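Local structure of odorant binding protein (AGAP010409-PA) (Anopheles gambiae, 3QME) at residues V37-V42 with R99-F104. The protein probably binds odorants or similar small hydrophobic ligands, as a secreted protein of the PBP/GOBP family, and here holds cyclohexanone. Residues are numbered along the deposited sequence; the frame is centred on the assembly and turned at random.
Sequences VTHCFV and RAYSAF. With CYH (cyclohexanone), chain B.
His39 lays the CD2 corner of its imidazole over one face of Tyr101, 3.3 Å from Tyr101 CG and displaced toward the rim of the phenol ring. The two ring planes are inclined at 38° to each other. Histidine suits this place because its carbon corner can rest on the aromatic face while His39 NE2 is hydrogen-bonded to Asp34 OD1, which helps to set the rotation of the imidazole. Tyr101 CG stands anti to the backbone N (chi1 -176°), carrying the phenol alongside 37-42, where its hydroxyl is hydrogen-bonded to the carbonyl oxygen of Phe32; a tyrosine thus joins apolar packing to a polar end. At the edge of the same ring, near its plane, lies Val42 CG2, 3.9 Å from Tyr101 CD2. This is helix packing within the mainly helical, disulfide-braced fold of the PBP/GOBP family: the axes of 37-42 and 99-104 cross at 75° and approach to 8.1 Å, and Cys40 turns its CB away from 99-104, yet its sulfur is joined by a disulfide to Cys97, earlier on the same helix as 99-104. Beta-branched Val42 serves two neighbours at once, since its other methyl, CG1, sits 3.9 Å from Phe104 CB. Phe104 in turn borders the ligand: its CB is 3.3 Å from cyclohexanone C2, and C4 of the ligand lies at the edge of the Phe104 ring, near its plane, 3.5 Å from Phe104 CD2. The short side chain of Ala100 lets the ketone come close, with Ala100 CB 4.0 Å from cyclohexanone O1.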
ATOM      1  N   VAL A  37       5.298   0.052  13.438  1.00 15.25           N
ATOM      2  CA  VAL A  37       6.153   0.980  12.710  1.00 14.74           C
ATOM      3  C   VAL A  37       5.944   0.779  11.218  1.00 17.22           C
ATOM      4  O   VAL A  37       5.704   1.731  10.474  1.00 14.12           O
ATOM      5  CB  VAL A  37       7.654   0.815  13.080  1.00 17.27           C
ATOM      6  CG1 VAL A  37       8.547   1.655  12.150  1.00 12.31           C
ATOM      7  CG2 VAL A  37       7.871   1.201  14.540  1.00 14.71           C
ATOM      8  N   THR A  38       6.015  -0.468  10.782  1.00 11.54           N
ATOM      9  CA  THR A  38       5.860  -0.774   9.366  1.00 14.22           C
ATOM     10  C   THR A  38       4.476  -0.371   8.877  1.00 12.59           C
ATOM     11  O   THR A  38       4.330   0.131   7.767  1.00 12.29           O
ATOM     12  CB  THR A  38       6.164  -2.260   9.088  1.00 16.06           C
ATOM     13  OG1 THR A  38       7.548  -2.512   9.384  1.00 14.19           O
ATOM     14  CG2 THR A  38       5.872  -2.624   7.624  1.00  9.74           C
ATOM     15  N   HIS A  39       3.459  -0.562   9.711  1.00 10.21           N
ATOM     16  CA  HIS A  39       2.126  -0.080   9.356  1.00 16.74           C
ATOM     17  C   HIS A  39       2.162   1.375   8.912  1.00 12.82           C
ATOM     18  O   HIS A  39       1.594   1.742   7.873  1.00 11.65           O
ATOM     19  CB  HIS A  39       1.167  -0.176  10.539  1.00 14.30           C
ATOM     20  CG  HIS A  39       0.856  -1.574  10.963  1.00 15.47           C
ATOM     21  ND1 HIS A  39       0.109  -1.857  12.086  1.00 21.04           N
ATOM     22  CD2 HIS A  39       1.175  -2.768  10.412  1.00 16.44           C
ATOM     23  CE1 HIS A  39      -0.008  -3.165  12.219  1.00 17.21           C
ATOM     24  NE2 HIS A  39       0.627  -3.741  11.215  1.00 17.62           N
ATOM     25  N   CYS A  40       2.781   2.219   9.722  1.00 13.05           N
ATOM     26  CA  CYS A  40       2.829   3.650   9.419  1.00 14.82           C
ATOM     27  C   CYS A  40       3.743   3.920   8.231  1.00 12.40           C
ATOM     28  O   CYS A  40       3.499   4.818   7.433  1.00 14.69           O
ATOM     29  CB  CYS A  40       3.241   4.480  10.652  1.00 11.63           C
ATOM     30  SG  CYS A  40       1.996   4.527  11.949  1.00 16.14           S
ATOM     31  N   PHE A  41       4.795   3.133   8.100  1.00 12.20           N
ATOM     32  CA  PHE A  41       5.695   3.306   6.965  1.00 14.40           C
ATOM     33  C   PHE A  41       4.927   3.043   5.666  1.00 16.98           C
ATOM     34  O   PHE A  41       4.975   3.836   4.722  1.00 12.11           O
ATOM     35  CB  PHE A  41       6.886   2.363   7.096  1.00 13.92           C
ATOM     36  CG  PHE A  41       7.858   2.444   5.948  1.00 14.08           C
ATOM     37  CD1 PHE A  41       8.754   3.494   5.852  1.00 16.69           C
ATOM     38  CD2 PHE A  41       7.884   1.459   4.981  1.00 13.18           C
ATOM     39  CE1 PHE A  41       9.654   3.559   4.804  1.00 16.79           C
ATOM     40  CE2 PHE A  41       8.780   1.521   3.922  1.00 19.47           C
ATOM     41  CZ  PHE A  41       9.664   2.569   3.838  1.00 16.76           C
ATOM     42  N   VAL A  42       4.212   1.921   5.641  1.00 14.18           N
ATOM     43  CA  VAL A  42       3.405   1.539   4.493  1.00 12.28           C
ATOM     44  C   VAL A  42       2.376   2.609   4.169  1.00 11.17           C
ATOM     45  O   VAL A  42       2.206   2.963   3.014  1.00 15.84           O
ATOM     46  CB  VAL A  42       2.721   0.200   4.727  1.00 12.70           C
ATOM     47  CG1 VAL A  42       1.583  -0.026   3.697  1.00 11.72           C
ATOM     48  CG2 VAL A  42       3.773  -0.919   4.692  1.00  9.12           C
ATOM     49  N   ARG A  99      -5.118   0.705   9.285  1.00 14.62           N
ATOM     50  CA  ARG A  99      -6.069   0.720   8.172  1.00 14.59           C
ATOM     51  C   ARG A  99      -5.341   0.642   6.835  1.00 13.32           C
ATOM     52  O   ARG A  99      -5.708  -0.145   5.963  1.00 12.11           O
ATOM     53  CB  ARG A  99      -6.921   1.982   8.220  1.00 13.49           C
ATOM     54  CG  ARG A  99      -8.035   2.005   7.200  1.00 12.06           C
ATOM     55  CD  ARG A  99      -8.617   3.412   7.091  1.00 20.39           C
ATOM     56  NE  ARG A  99      -9.230   3.826   8.351  1.00 15.81           N
ATOM     57  CZ  ARG A  99      -9.747   5.033   8.563  1.00 20.81           C
ATOM     58  NH1 ARG A  99      -9.718   5.955   7.605  1.00 19.80           N
ATOM     59  NH2 ARG A  99     -10.292   5.320   9.736  1.00 20.12           N
ATOM     60  N   ALA A 100      -4.311   1.471   6.674  1.00 12.26           N
ATOM     61  CA  ALA A 100      -3.539   1.505   5.428  1.00 11.28           C
ATOM     62  C   ALA A 100      -2.836   0.182   5.166  1.00 10.59           C
ATOM     63  O   ALA A 100      -2.797  -0.301   4.038  1.00 12.04           O
ATOM     64  CB  ALA A 100      -2.508   2.656   5.460  1.00 10.00           C
ATOM     65  N   TYR A 101      -2.242  -0.387   6.208  1.00 11.27           N
ATOM     66  CA  TYR A 101      -1.543  -1.661   6.070  1.00 12.65           C
ATOM     67  C   TYR A 101      -2.519  -2.783   5.726  1.00 12.87           C
ATOM     68  O   TYR A 101      -2.237  -3.633   4.871  1.00 10.88           O
ATOM     69  CB  TYR A 101      -0.795  -1.979   7.361  1.00 12.93           C
ATOM     70  CG  TYR A 101       0.041  -3.225   7.305  1.00 13.54           C
ATOM     71  CD1 TYR A 101      -0.450  -4.430   7.775  1.00 14.72           C
ATOM     72  CD2 TYR A 101       1.344  -3.190   6.801  1.00 15.75           C
ATOM     73  CE1 TYR A 101       0.339  -5.587   7.747  1.00 17.02           C
ATOM     74  CE2 TYR A 101       2.124  -4.327   6.755  1.00 14.60           C
ATOM     75  CZ  TYR A 101       1.622  -5.520   7.235  1.00 20.94           C
ATOM     76  OH  TYR A 101       2.403  -6.651   7.195  1.00 20.03           O
ATOM     77  N   SER A 102      -3.671  -2.783   6.392  1.00 11.19           N
ATOM     78  CA  SER A 102      -4.728  -3.734   6.071  1.00 13.87           C
ATOM     79  C   SER A 102      -5.157  -3.616   4.608  1.00 16.66           C
ATOM     80  O   SER A 102      -5.326  -4.624   3.920  1.00 13.01           O
ATOM     81  CB  SER A 102      -5.934  -3.544   6.992  1.00 13.30           C
ATOM     82  OG  SER A 102      -6.938  -4.492   6.672  1.00 24.64           O
ATOM     83  N   ALA A 103      -5.335  -2.386   4.139  1.00 11.55           N
ATOM     84  CA  ALA A 103      -5.674  -2.144   2.736  1.00 11.73           C
ATOM     85  C   ALA A 103      -4.624  -2.750   1.816  1.00 12.17           C
ATOM     86  O   ALA A 103      -4.954  -3.509   0.902  1.00 16.40           O
ATOM     87  CB  ALA A 103      -5.796  -0.647   2.479  1.00 11.04           C
ATOM     88  N   PHE A 104      -3.358  -2.403   2.065  1.00 12.55           N
ATOM     89  CA  PHE A 104      -2.215  -2.923   1.311  1.00 14.62           C
ATOM     90  C   PHE A 104      -2.196  -4.450   1.209  1.00 15.54           C
ATOM     91  O   PHE A 104      -1.751  -4.998   0.200  1.00 16.97           O
ATOM     92  CB  PHE A 104      -0.898  -2.448   1.947  1.00 15.35           C
ATOM     93  CG  PHE A 104       0.338  -3.064   1.319  1.00 22.23           C
ATOM     94  CD1 PHE A 104       1.079  -4.029   2.000  1.00 19.43           C
ATOM     95  CD2 PHE A 104       0.737  -2.702   0.039  1.00 31.81           C
ATOM     96  CE1 PHE A 104       2.194  -4.614   1.417  1.00 27.06           C
ATOM     97  CE2 PHE A 104       1.859  -3.279  -0.554  1.00 32.69           C
ATOM     98  CZ  PHE A 104       2.588  -4.236   0.138  1.00 31.30           C
TER
HETATM   99  C1  CYH B 200      -0.951   1.385   0.813  1.00 22.64           C
HETATM  100  O1  CYH B 200      -1.027   2.138   1.776  1.00 33.89           O
HETATM  101  C2  CYH B 200      -2.031   0.350   0.616  1.00 22.80           C
HETATM  102  C3  CYH B 200      -2.271   0.054  -0.860  1.00 24.55           C
HETATM  103  C4  CYH B 200      -0.977  -0.156  -1.624  1.00 19.32           C
HETATM  104  C5  CYH B 200      -0.085   1.073  -1.557  1.00 23.57           C
HETATM  105  C6  CYH B 200       0.224   1.512  -0.132  1.00 27.06           C